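Local coordinates for protein gamma-hexachlorocyclohexane dehydrochlorinase (Novosphingobium barchaimii LL02, PDB 5KVB) that probably catalyses two successive dehydrochlorinations of the pollutant gamma-hexachlorocyclohexane (lindane), giving first pentachlorocyclohexene and then tetrachlorocyclohexadiene, with release of chloride, at residues Q21-D26 with A40-D45; D46-W49 with G55-K58; L14-A19 with G129-S134; V70-P73 with D77-H80; L104-E109 with I149-P154. All blocks are in the same frame, centred on the assembly; numbering follows the deposited sequence. Where two conformers were deposited one is given.

Interaction 1 of 5, residues Q21-D26 with A40-D45; sequences QDLYSD and ASIWWD
I42 packs its branched side chain against one side of the helical turn Q21-D26, meeting L23 and D26 at once. Its CB lies 3.8 Å from CD2 of L23, and the two side chains run alongside one another, pointing opposite ways, rather than meeting end to end. The CG2 methyl reaches further: it meets CB of D26 at 3.6 Å, touching the aliphatic root of the acid and not its carboxylate. With CG1 set between the backbone N and the carbonyl carbon of I42 (chi1 68°), CG2 comes to stand beside the backbone N and faces the helix, while CG1 lies over one face of the W43 ring, near its rim. The carboxylate of D26 has polar partners of its own. One water gives a hydrogen bond of 2.8 Å to D26 OD2 and another to S41 OG, bridging helix and turn; D26 OD1 forms salt bridges with R38 and with R86 of the second subunit. The type I turn from A40 to W43 thus rests on helix 10-33, in the SnoaL-like fold. I42 and L23 both also touch F133 of strand 130-145, and W43 turns toward helix 59-71, packing on P60 and A63.

Interaction 2 of 5, residues D46-W49 with G55-K58; sequences DAEW and GTYK
W49 and Y57 face each other as an antiparallel hydrogen-bonded pair, each donating its backbone N-H to the other's carbonyl. W49 N to Y57 O measures 2.8 Å and Y57 N to W49 O measures 2.9 Å, both bonds nearly straight (174° and 171°). In the next pair, E48 and K58 are non-hydrogen-bonded neighbours. Here CA-H groups approach carbonyls instead, the shortest contact being K58 CA to A47 O at 3.2 Å. On the face that carries these two side chains, CB of E48 meets CG2 of T56 at 3.9 Å, and CG of K58 lies alongside the backbone of D46. The indole of W49 and the ring of Y57 leave the hairpin on the other face, toward helix 59-71, where W49 packs on A63 and L66 and Y57 on D65 and V70. Further out, E48 bonds through its backbone to S134 and L136 of strand 130-145, and D46 forms a salt bridge with R127. The hairpin is therefore joined chiefly through backbone atoms: E48 OE2 and K58 NZ stay 6.0 Å apart, so their opposite charges would probably add only a modest attraction.

Interaction 3 of 5, residues L14-A19 with G129-S134; sequences LASRAA and GVWKFS
W131 brings the edge of its indole against S16, with the pyrrole nitrogen meeting the serine hydroxyl. NE1 of W131 lies 2.9 Å from S16 OG, which sits near the plane of the ring; the N-H...O angle of 135° marks the hydrogen bond as weak. The contact extends past the bond itself, for S16 CB is 3.3 Å from W131 NE1 and OG also borders the six-membered ring at CZ2. The hydroxyl stands beside the backbone N of its own helix residue (chi1 -66°), and from there S16 OG also makes a hydrogen bond to the carbonyl of D12, one turn earlier. That carbonyl is its stronger partner and helps to fix the oxygen that the indole approaches.

One turn further along the helix, CB of A19 touches W131 CD1 at 4.2 Å, approaching the ring obliquely. A small methyl and a hydroxymethyl group thus bring the helix close to the indole. Replacing W131 with a leucine would remove both the N-H donor and the broad ring, and would probably leave S16 without its indole partner and open a gap beside A19. Around the pair, I20 and L23 of the helix and R126 of strand 113-127 also touch the tryptophan. The neighbouring residues L14, A15, A18 and R17 of the helix meet other subunits, so the helix packs both on its own sheet and on neighbouring subunits. A long N-terminal helix laid across a curved sheet in this way is characteristic of the NTF2-like alpha+beta fold, to which the SnoaL-like domain belongs.

Interaction 4 of 5, residues V70-P73 with D77-H80; sequences VVWP and DFIH
F78 reaches across to V71 and W72 with the far end of its ring, and the whole contact is apolar. On the aliphatic side, V71 CG1 lies 3.9 Å from F78 CE2 and comes to the phenyl ring obliquely. This methyl is anti to the backbone N of V71 (chi1 180°), a setting that directs it from helix 59-71 to the strand.

The aromatic part is a meeting of rims. CZ of F78 is 3.8 Å from CD1 of W72 and stands at the indole's edge, in its plane; NE1 of W72 is scarcely farther from the same CZ. The phenyl and the five-membered ring have centroids 6.0 Å apart and planes inclined by 38°, and neither ring covers the other's face. CG of F78 lies between the backbone N and the carbonyl carbon (chi1 47°), which swings the ring toward V71 and W72. F78 was modelled in two conformers, so the details hold for one of them.

Polar partners lie around this apolar centre. W72 NE1 is bonded to the carbonyl of V31, and R34 makes a cation-pi contact with the indole, tying the tryptophan to the end of helix 10-33. F78 also packs on V31 and D32, and its CE1 lies at the edge of the H80 ring, in plane. H80 ND1 in turn bonds D32 OD1. H80 is probably the proton acceptor and D32 its active-site partner, as in a close relative. F78 thus borders the probable His-Asp dyad, and V71 and W72 back its ring as a second shell, in the cone-shaped NTF2-like fold.

Interaction 5 of 5, residues L104-E109 with I149-P154; sequences LGNLVE and IHFVPP
L104 touches F151 with its inner carbon: CB of the leucine is 3.8 Å from CE2 of the phenylalanine and approaches the ring obliquely, while the leucine side chain runs roughly perpendicular to that of F151. CD2 of L104 extends the contact at CZ of F151. At G105 the backbone takes over: G105 O lies 3.8 Å from CD2 of F151, at the edge of the ring and in its plane. Strand 94-107 belongs to the curved sheet of the NTF2-like fold, and the C-terminal tail 149-154, which forms no regular strand, folds back beside this strand. There F151 also meets Y142 of the second subunit, their rings nearly parallel, so the tail takes part in the trimer interface. A serine in place of F151 would take away the whole ring, and would probably leave L104 and the Y142 of that subunit facing a gap.

N106 adds the polar part of the contact. Its ND2 gives a weak hydrogen bond of 3.1 Å to F151 O, with an N-H...O angle of 134°, and its OD1 lies 3.5 Å from F151 CB. The amide plane and the phenyl ring are turned 43° from each other. Stronger partners hold both ends of this amide: OD1 accepts from the hydroxyl of S113, which is also bonded by F151 N, and ND2 is bonded to D77 OD1. The placing of CG beside the backbone N of N106 (chi1 -66°) lets the amide reach toward the tail. A water 2.9 Å from H150 ND1, in the plane of the imidazole, also lies near N106 OD1.

From the N terminus, helix 10-33 supplies the first segments of interactions 3 and 1. Interaction 3 closes a loop of more than a hundred residues onto strand 130-145, and interactions 1, 2 and 4 are nested within it. These three follow in series: the turn 40-45 returns to the helix, the hairpin 46-49/55-58 continues from it with W43 against W49, and 70-73, on helix 59-71, meets 77-80 on the next strand. Interactions 1 and 3 join through backbone bonds between I42 or W44 and F133. Interaction 5 crosses interaction 3, bringing the C-terminal tail to strand 94-107. It adjoins interaction 4 through I79-L104 and D77-N106, while its centre lies about 35 Å from that of interaction 3.

Interaction 1 of 5, residues Q21-D26 with A40-D45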
# COMPACT_ATOMS: atom_id res chain seq x y z
N GLN A 21 -6.10 11.37 3.86
CA GLN A 21 -5.64 10.23 3.06
C GLN A 21 -5.77 10.52 1.55
O GLN A 21 -4.86 10.22 0.78
CB GLN A 21 -6.42 8.96 3.47
CG GLN A 21 -6.07 8.49 4.90
CD GLN A 21 -7.19 7.69 5.55
OE1 GLN A 21 -8.25 7.46 4.96
NE2 GLN A 21 -6.96 7.26 6.79
N ASP A 22 -6.85 11.18 1.14
CA ASP A 22 -7.02 11.61 -0.25
C ASP A 22 -5.98 12.68 -0.67
O ASP A 22 -5.44 12.61 -1.78
CB ASP A 22 -8.44 12.14 -0.51
CG ASP A 22 -9.51 11.05 -0.52
OD1 ASP A 22 -9.19 9.86 -0.58
OD2 ASP A 22 -10.71 11.43 -0.49
N LEU A 23 -5.70 13.65 0.19
CA LEU A 23 -4.66 14.66 -0.12
C LEU A 23 -3.33 13.98 -0.42
O LEU A 23 -2.64 14.32 -1.39
CB LEU A 23 -4.47 15.65 1.04
CG LEU A 23 -5.63 16.61 1.30
CD1 LEU A 23 -5.43 17.30 2.65
CD2 LEU A 23 -5.74 17.67 0.19
N TYR A 24 -2.97 13.03 0.44
CA TYR A 24 -1.68 12.37 0.35
C TYR A 24 -1.58 11.51 -0.91
O TYR A 24 -0.59 11.58 -1.64
CB TYR A 24 -1.44 11.56 1.60
CG TYR A 24 -0.07 10.91 1.68
CD1 TYR A 24 1.04 11.62 2.15
CD2 TYR A 24 0.10 9.60 1.30
CE1 TYR A 24 2.29 11.00 2.23
CE2 TYR A 24 1.33 8.99 1.37
CZ TYR A 24 2.40 9.68 1.84
OH TYR A 24 3.62 9.04 1.91
N SER A 25 -2.60 10.71 -1.20
CA SER A 25 -2.58 9.96 -2.45
C SER A 25 -2.57 10.89 -3.66
O SER A 25 -1.91 10.58 -4.66
CB SER A 25 -3.77 9.00 -2.51
OG SER A 25 -3.53 7.91 -1.61
N ASP A 26 -3.26 12.03 -3.58
CA ASP A 26 -3.29 13.00 -4.67
C ASP A 26 -1.89 13.58 -4.95
O ASP A 26 -1.56 13.85 -6.11
CB ASP A 26 -4.28 14.15 -4.38
CG ASP A 26 -5.73 13.78 -4.66
OD1 ASP A 26 -5.98 12.71 -5.27
OD2 ASP A 26 -6.63 14.56 -4.28
N ALA A 40 -1.72 20.68 -7.81
CA ALA A 40 -1.84 22.05 -7.30
C ALA A 40 -2.92 22.18 -6.22
O ALA A 40 -2.81 23.02 -5.33
CB ALA A 40 -2.12 23.02 -8.44
N SER A 41 -3.95 21.34 -6.30
CA SER A 41 -5.15 21.45 -5.49
C SER A 41 -4.96 21.16 -4.00
O SER A 41 -5.80 21.54 -3.19
CB SER A 41 -6.24 20.51 -6.02
OG SER A 41 -5.89 19.15 -5.84
N ILE A 42 -3.87 20.50 -3.64
CA ILE A 42 -3.71 19.93 -2.30
C ILE A 42 -2.92 20.79 -1.31
O ILE A 42 -2.75 20.38 -0.15
CB ILE A 42 -3.02 18.54 -2.37
CG1 ILE A 42 -1.57 18.69 -2.83
CG2 ILE A 42 -3.79 17.58 -3.30
CD1 ILE A 42 -0.83 17.36 -3.11
N TRP A 43 -2.45 21.97 -1.74
CA TRP A 43 -1.54 22.81 -0.94
C TRP A 43 -2.15 24.14 -0.50
O TRP A 43 -2.70 24.87 -1.33
CB TRP A 43 -0.27 23.15 -1.73
CG TRP A 43 0.44 22.00 -2.37
CD1 TRP A 43 0.27 21.56 -3.65
CD2 TRP A 43 1.42 21.15 -1.78
NE1 TRP A 43 1.09 20.48 -3.90
CE2 TRP A 43 1.80 20.20 -2.76
CE3 TRP A 43 2.01 21.08 -0.51
CZ2 TRP A 43 2.76 19.20 -2.51
CZ3 TRP A 43 2.96 20.10 -0.27
CH2 TRP A 43 3.33 19.17 -1.27
N TRP A 44 -1.98 24.50 0.76
CA TRP A 44 -2.21 25.90 1.15
C TRP A 44 -1.16 26.78 0.46
O TRP A 44 -0.08 26.31 0.11
CB TRP A 44 -2.12 26.08 2.67
CG TRP A 44 -3.23 25.42 3.43
CD1 TRP A 44 -3.10 24.47 4.41
CD2 TRP A 44 -4.63 25.65 3.26
NE1 TRP A 44 -4.35 24.10 4.87
CE2 TRP A 44 -5.31 24.81 4.18
CE3 TRP A 44 -5.39 26.47 2.42
CZ2 TRP A 44 -6.70 24.77 4.27
CZ3 TRP A 44 -6.77 26.44 2.52
CH2 TRP A 44 -7.41 25.59 3.44
N ASP A 45 -1.47 28.06 0.27
CA ASP A 45 -0.54 28.93 -0.45
C ASP A 45 0.77 29.15 0.30
O ASP A 45 1.80 29.48 -0.33
CB ASP A 45 -1.20 30.28 -0.76
CG ASP A 45 -2.23 30.18 -1.87
OD1 ASP A 45 -2.21 29.20 -2.64
OD2 ASP A 45 -3.06 31.11 -2.00
O HOH W 1 -7.20 16.92 -5.72

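Interaction 2 of 5, residues D46-W49 with G55-K58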
# COMPACT_ATOMS: atom_id res chain seq x y z
N ASP A 46 0.76 28.94 1.62
CA ASP A 46 1.99 29.03 2.41
C ASP A 46 2.56 27.66 2.80
O ASP A 46 3.45 27.57 3.65
CB ASP A 46 1.77 29.90 3.66
CG ASP A 46 0.64 29.38 4.54
OD1 ASP A 46 -0.24 28.64 4.05
OD2 ASP A 46 0.63 29.73 5.75
N ALA A 47 2.08 26.59 2.17
CA ALA A 47 2.63 25.26 2.44
C ALA A 47 4.07 25.15 1.95
O ALA A 47 4.43 25.75 0.94
CB ALA A 47 1.76 24.18 1.78
N GLU A 48 4.88 24.39 2.67
CA GLU A 48 6.28 24.20 2.31
C GLU A 48 6.62 22.74 2.01
O GLU A 48 6.42 21.86 2.84
CB GLU A 48 7.20 24.73 3.43
CG GLU A 48 7.15 26.25 3.57
CD GLU A 48 8.16 26.79 4.58
OE1 GLU A 48 8.57 26.03 5.48
OE2 GLU A 48 8.54 27.97 4.46
N TRP A 49 7.14 22.51 0.81
CA TRP A 49 7.61 21.19 0.40
C TRP A 49 9.13 21.24 0.32
O TRP A 49 9.69 21.95 -0.51
CB TRP A 49 6.98 20.81 -0.94
CG TRP A 49 7.34 19.45 -1.53
CD1 TRP A 49 8.08 18.45 -0.94
CD2 TRP A 49 6.96 18.95 -2.81
NE1 TRP A 49 8.18 17.37 -1.79
CE2 TRP A 49 7.51 17.66 -2.95
CE3 TRP A 49 6.21 19.48 -3.87
CZ2 TRP A 49 7.32 16.89 -4.10
CZ3 TRP A 49 6.03 18.72 -5.01
CH2 TRP A 49 6.59 17.43 -5.12
N GLY A 55 16.03 21.77 -1.73
CA GLY A 55 15.59 23.01 -1.12
C GLY A 55 14.13 23.01 -0.72
O GLY A 55 13.49 21.95 -0.68
N THR A 56 13.60 24.20 -0.43
CA THR A 56 12.20 24.38 -0.04
C THR A 56 11.39 25.14 -1.09
O THR A 56 11.79 26.22 -1.55
CB THR A 56 12.11 25.12 1.29
OG1 THR A 56 12.86 24.41 2.29
CG2 THR A 56 10.65 25.25 1.74
N TYR A 57 10.24 24.58 -1.47
CA TYR A 57 9.34 25.20 -2.44
C TYR A 57 7.99 25.47 -1.79
O TYR A 57 7.55 24.70 -0.93
CB TYR A 57 9.19 24.30 -3.67
CG TYR A 57 10.44 24.30 -4.54
CD1 TYR A 57 11.57 23.60 -4.16
CD2 TYR A 57 10.47 25.02 -5.73
CE1 TYR A 57 12.72 23.60 -4.95
CE2 TYR A 57 11.61 25.02 -6.52
CZ TYR A 57 12.72 24.32 -6.13
OH TYR A 57 13.85 24.33 -6.92
N LYS A 58 7.32 26.57 -2.17
CA LYS A 58 6.15 27.05 -1.42
C LYS A 58 4.87 27.06 -2.24
O LYS A 58 4.82 27.60 -3.35
CB LYS A 58 6.41 28.47 -0.89
CG LYS A 58 5.28 28.99 0.01
CD LYS A 58 5.30 30.53 0.18
CE LYS A 58 6.56 30.99 0.85
NZ LYS A 58 6.46 32.46 1.09

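Interaction 3 of 5, residues L14-A19 with G129-S134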
# COMPACT_ATOMS: atom_id res chain seq x y z
N LEU A 14 -13.15 10.77 11.60
CA LEU A 14 -13.08 9.84 10.47
C LEU A 14 -13.15 10.60 9.14
O LEU A 14 -12.43 10.27 8.20
CB LEU A 14 -14.20 8.81 10.57
CG LEU A 14 -14.07 7.83 11.74
CD1 LEU A 14 -15.34 7.03 11.91
CD2 LEU A 14 -12.88 6.90 11.53
N ALA A 15 -14.00 11.62 9.06
CA ALA A 15 -14.08 12.42 7.83
C ALA A 15 -12.77 13.16 7.56
O ALA A 15 -12.31 13.23 6.41
CB ALA A 15 -15.26 13.40 7.92
N SER A 16 -12.14 13.66 8.62
CA SER A 16 -10.85 14.34 8.49
C SER A 16 -9.77 13.38 8.00
O SER A 16 -9.01 13.71 7.07
CB SER A 16 -10.43 14.98 9.81
OG SER A 16 -11.31 16.05 10.17
N ARG A 17 -9.70 12.20 8.60
CA ARG A 17 -8.73 11.19 8.15
C ARG A 17 -8.93 10.84 6.68
O ARG A 17 -7.95 10.72 5.95
CB ARG A 17 -8.83 9.93 9.03
CG ARG A 17 -8.29 10.12 10.46
CD ARG A 17 -8.65 8.96 11.39
NE ARG A 17 -8.19 7.66 10.90
CZ ARG A 17 -7.28 6.89 11.48
NH1 ARG A 17 -6.67 7.29 12.59
NH2 ARG A 17 -6.98 5.70 10.95
N ALA A 18 -10.17 10.70 6.23
CA ALA A 18 -10.42 10.38 4.83
C ALA A 18 -9.96 11.50 3.90
O ALA A 18 -9.34 11.25 2.86
CB ALA A 18 -11.91 10.07 4.62
N ALA A 19 -10.25 12.74 4.27
CA ALA A 19 -9.83 13.88 3.47
C ALA A 19 -8.31 13.92 3.37
O ALA A 19 -7.75 14.18 2.29
CB ALA A 19 -10.37 15.17 4.06
N GLY A 129 -12.65 25.09 7.91
CA GLY A 129 -13.30 23.80 7.73
C GLY A 129 -12.69 22.85 6.71
O GLY A 129 -13.11 21.70 6.62
N VAL A 130 -11.71 23.32 5.95
CA VAL A 130 -11.12 22.57 4.83
C VAL A 130 -9.69 22.13 5.16
O VAL A 130 -8.91 22.92 5.69
CB VAL A 130 -11.12 23.43 3.55
CG1 VAL A 130 -10.43 22.71 2.39
CG2 VAL A 130 -12.54 23.80 3.16
N TRP A 131 -9.35 20.87 4.83
CA TRP A 131 -7.98 20.35 5.01
C TRP A 131 -7.12 20.49 3.76
O TRP A 131 -7.57 20.14 2.66
CB TRP A 131 -8.00 18.86 5.40
CG TRP A 131 -8.56 18.56 6.76
CD1 TRP A 131 -9.83 18.14 7.05
CD2 TRP A 131 -7.86 18.62 8.01
NE1 TRP A 131 -9.97 17.96 8.40
CE2 TRP A 131 -8.78 18.25 9.02
CE3 TRP A 131 -6.56 18.98 8.38
CZ2 TRP A 131 -8.43 18.20 10.37
CZ3 TRP A 131 -6.21 18.93 9.73
CH2 TRP A 131 -7.14 18.55 10.71
N LYS A 132 -5.88 20.96 3.92
CA LYS A 132 -4.85 20.89 2.87
C LYS A 132 -3.49 20.66 3.50
O LYS A 132 -3.31 20.82 4.73
CB LYS A 132 -4.82 22.18 2.00
CG LYS A 132 -6.05 22.36 1.09
CD LYS A 132 -5.85 23.47 0.05
CE LYS A 132 -7.14 23.68 -0.76
NZ LYS A 132 -6.91 24.57 -1.94
N PHE A 133 -2.52 20.26 2.68
CA PHE A 133 -1.11 20.20 3.12
C PHE A 133 -0.60 21.53 3.63
O PHE A 133 -0.83 22.57 2.98
CB PHE A 133 -0.17 19.82 1.97
CG PHE A 133 0.04 18.34 1.73
CD1 PHE A 133 1.10 17.66 2.33
CD2 PHE A 133 -0.75 17.68 0.80
CE1 PHE A 133 1.34 16.31 2.04
CE2 PHE A 133 -0.52 16.33 0.51
CZ PHE A 133 0.52 15.65 1.13
N SER A 134 0.11 21.50 4.75
CA SER A 134 0.91 22.65 5.18
C SER A 134 2.41 22.35 5.08
O SER A 134 3.21 23.28 4.96
CB SER A 134 0.56 23.07 6.61
OG SER A 134 0.62 21.99 7.51

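Interaction 4 of 5, residues V70-P73 with D77-H80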
# COMPACT_ATOMS: atom_id res chain seq x y z
N VAL A 70 12.97 20.62 -11.74
CA VAL A 70 13.99 19.80 -11.09
C VAL A 70 13.71 18.30 -11.26
O VAL A 70 14.58 17.56 -11.70
CB VAL A 70 14.11 20.11 -9.58
CG1 VAL A 70 15.21 19.28 -8.94
CG2 VAL A 70 14.38 21.59 -9.36
N VAL A 71 12.50 17.85 -10.94
CA VAL A 71 12.25 16.42 -10.88
C VAL A 71 11.93 15.79 -12.24
O VAL A 71 12.67 14.91 -12.69
CB VAL A 71 11.11 16.08 -9.91
CG1 VAL A 71 10.88 14.58 -9.86
CG2 VAL A 71 11.46 16.61 -8.52
N TRP A 72 10.86 16.23 -12.89
CA TRP A 72 10.41 15.58 -14.13
C TRP A 72 11.49 15.56 -15.24
O TRP A 72 11.62 14.55 -15.93
CB TRP A 72 9.11 16.22 -14.66
CG TRP A 72 7.87 15.93 -13.80
CD1 TRP A 72 7.74 14.93 -12.88
CD2 TRP A 72 6.62 16.64 -13.79
NE1 TRP A 72 6.49 14.98 -12.30
CE2 TRP A 72 5.78 16.02 -12.84
CE3 TRP A 72 6.13 17.75 -14.49
CZ2 TRP A 72 4.48 16.46 -12.58
CZ3 TRP A 72 4.83 18.18 -14.23
CH2 TRP A 72 4.03 17.54 -13.29
N PRO A 73 12.28 16.64 -15.41
CA PRO A 73 13.30 16.52 -16.47
C PRO A 73 14.36 15.45 -16.20
O PRO A 73 15.02 15.01 -17.15
CB PRO A 73 13.96 17.91 -16.49
CG PRO A 73 12.95 18.83 -15.91
CD PRO A 73 12.20 18.02 -14.88
N ASP A 77 10.18 8.45 -16.62
CA ASP A 77 8.93 8.16 -15.93
C ASP A 77 9.25 7.49 -14.60
O ASP A 77 10.36 7.00 -14.41
CB ASP A 77 8.04 7.25 -16.77
CG ASP A 77 8.57 5.84 -16.85
OD1 ASP A 77 9.44 5.58 -17.70
OD2 ASP A 77 8.14 5.00 -16.03
N PHE A 78 8.29 7.49 -13.68
CA PHE A 78 8.41 6.76 -12.43
C PHE A 78 7.04 6.48 -11.83
O PHE A 78 6.03 7.01 -12.29
CB PHE A 78 9.29 7.53 -11.43
CG PHE A 78 8.95 9.00 -11.30
CD1 PHE A 78 7.74 9.42 -10.78
CD2 PHE A 78 9.88 9.96 -11.67
CE1 PHE A 78 7.45 10.76 -10.65
CE2 PHE A 78 9.59 11.30 -11.55
CZ PHE A 78 8.38 11.71 -11.04
N ILE A 79 7.03 5.65 -10.79
CA ILE A 79 5.80 5.32 -10.08
C ILE A 79 6.12 5.29 -8.59
O ILE A 79 7.15 4.75 -8.18
CB ILE A 79 5.20 3.96 -10.57
CG1 ILE A 79 3.93 3.59 -9.82
CG2 ILE A 79 6.22 2.82 -10.46
CD1 ILE A 79 2.77 4.58 -9.98
N HIS A 80 5.25 5.90 -7.78
CA HIS A 80 5.40 5.93 -6.33
C HIS A 80 4.28 5.15 -5.67
O HIS A 80 3.11 5.53 -5.80
CB HIS A 80 5.37 7.36 -5.78
CG HIS A 80 6.57 8.19 -6.13
ND1 HIS A 80 6.77 8.71 -7.39
CD2 HIS A 80 7.60 8.63 -5.36
CE1 HIS A 80 7.89 9.41 -7.39
NE2 HIS A 80 8.41 9.38 -6.18

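Interaction 5 of 5, residues L104-E109 with I149-P154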
# COMPACT_ATOMS: atom_id res chain seq x y z
N LEU A 104 9.76 3.29 -8.16
CA LEU A 104 10.49 2.64 -9.25
C LEU A 104 10.54 3.61 -10.41
O LEU A 104 9.52 4.21 -10.74
CB LEU A 104 9.82 1.34 -9.68
CG LEU A 104 9.55 0.33 -8.57
CD1 LEU A 104 8.82 -0.89 -9.14
CD2 LEU A 104 10.84 -0.07 -7.85
N GLY A 105 11.69 3.76 -11.06
CA GLY A 105 11.75 4.72 -12.14
C GLY A 105 12.88 4.55 -13.11
O GLY A 105 13.82 3.79 -12.89
N ASN A 106 12.76 5.29 -14.21
CA ASN A 106 13.73 5.30 -15.29
C ASN A 106 14.40 6.67 -15.35
O ASN A 106 13.80 7.64 -15.81
CB ASN A 106 13.04 4.96 -16.62
CG ASN A 106 12.51 3.53 -16.65
OD1 ASN A 106 13.17 2.60 -16.20
ND2 ASN A 106 11.30 3.36 -17.18
N LEU A 107 15.63 6.74 -14.86
CA LEU A 107 16.42 7.97 -14.82
C LEU A 107 17.00 8.31 -16.19
O LEU A 107 17.48 7.41 -16.89
CB LEU A 107 17.56 7.82 -13.79
CG LEU A 107 18.30 9.04 -13.26
CD1 LEU A 107 17.41 9.88 -12.35
CD2 LEU A 107 19.56 8.60 -12.51
N VAL A 108 16.97 9.58 -16.58
CA VAL A 108 17.55 9.98 -17.87
C VAL A 108 19.08 9.80 -17.88
O VAL A 108 19.63 9.17 -18.79
CB VAL A 108 17.20 11.45 -18.20
CG1 VAL A 108 17.95 11.90 -19.45
CG2 VAL A 108 15.71 11.61 -18.40
N GLU A 109 19.75 10.34 -16.86
CA GLU A 109 21.20 10.21 -16.71
C GLU A 109 21.65 8.75 -16.68
O GLU A 109 21.30 8.01 -15.76
CB GLU A 109 21.66 10.92 -15.43
CG GLU A 109 23.16 10.84 -15.18
CD GLU A 109 23.97 11.61 -16.20
OE1 GLU A 109 23.44 12.59 -16.77
OE2 GLU A 109 25.14 11.23 -16.45
N ILE A 149 18.86 -4.33 -15.04
CA ILE A 149 17.40 -4.27 -15.06
C ILE A 149 16.93 -2.93 -15.59
O ILE A 149 17.37 -1.88 -15.12
CB ILE A 149 16.80 -4.49 -13.65
CG1 ILE A 149 17.08 -5.92 -13.18
CG2 ILE A 149 15.29 -4.20 -13.64
CD1 ILE A 149 16.74 -6.17 -11.73
N HIS A 150 16.04 -2.96 -16.58
CA HIS A 150 15.45 -1.75 -17.12
C HIS A 150 13.94 -1.91 -17.21
O HIS A 150 13.44 -2.83 -17.85
CB HIS A 150 16.04 -1.42 -18.50
CG HIS A 150 17.48 -1.05 -18.46
ND1 HIS A 150 17.91 0.23 -18.18
CD2 HIS A 150 18.60 -1.79 -18.65
CE1 HIS A 150 19.24 0.26 -18.20
NE2 HIS A 150 19.67 -0.95 -18.49
N PHE A 151 13.22 -1.00 -16.55
CA PHE A 151 11.76 -1.07 -16.55
C PHE A 151 11.23 -0.66 -17.91
O PHE A 151 11.44 0.47 -18.36
CB PHE A 151 11.16 -0.18 -15.45
CG PHE A 151 11.60 -0.55 -14.06
CD1 PHE A 151 11.39 -1.83 -13.57
CD2 PHE A 151 12.22 0.39 -13.24
CE1 PHE A 151 11.80 -2.18 -12.29
CE2 PHE A 151 12.63 0.06 -11.96
CZ PHE A 151 12.42 -1.22 -11.48
N VAL A 152 10.56 -1.60 -18.58
CA VAL A 152 10.05 -1.39 -19.93
C VAL A 152 8.56 -1.75 -20.03
O VAL A 152 8.07 -2.59 -19.28
CB VAL A 152 10.85 -2.23 -20.95
CG1 VAL A 152 12.28 -1.71 -21.08
CG2 VAL A 152 10.87 -3.70 -20.54
N PRO A 153 7.84 -1.14 -20.99
CA PRO A 153 6.43 -1.48 -21.23
C PRO A 153 6.29 -2.85 -21.91
O PRO A 153 7.29 -3.38 -22.41
CB PRO A 153 5.96 -0.35 -22.15
CG PRO A 153 7.19 0.08 -22.86
CD PRO A 153 8.31 -0.05 -21.87
N PRO A 154 5.07 -3.42 -21.92
CA PRO A 154 4.83 -4.68 -22.63
C PRO A 154 5.15 -4.56 -24.11
O PRO A 154 4.97 -3.46 -24.62
CB PRO A 154 3.33 -4.93 -22.42
CG PRO A 154 2.99 -4.18 -21.21
CD PRO A 154 3.87 -2.96 -21.20
O HOH W 2 15.97 2.35 -17.66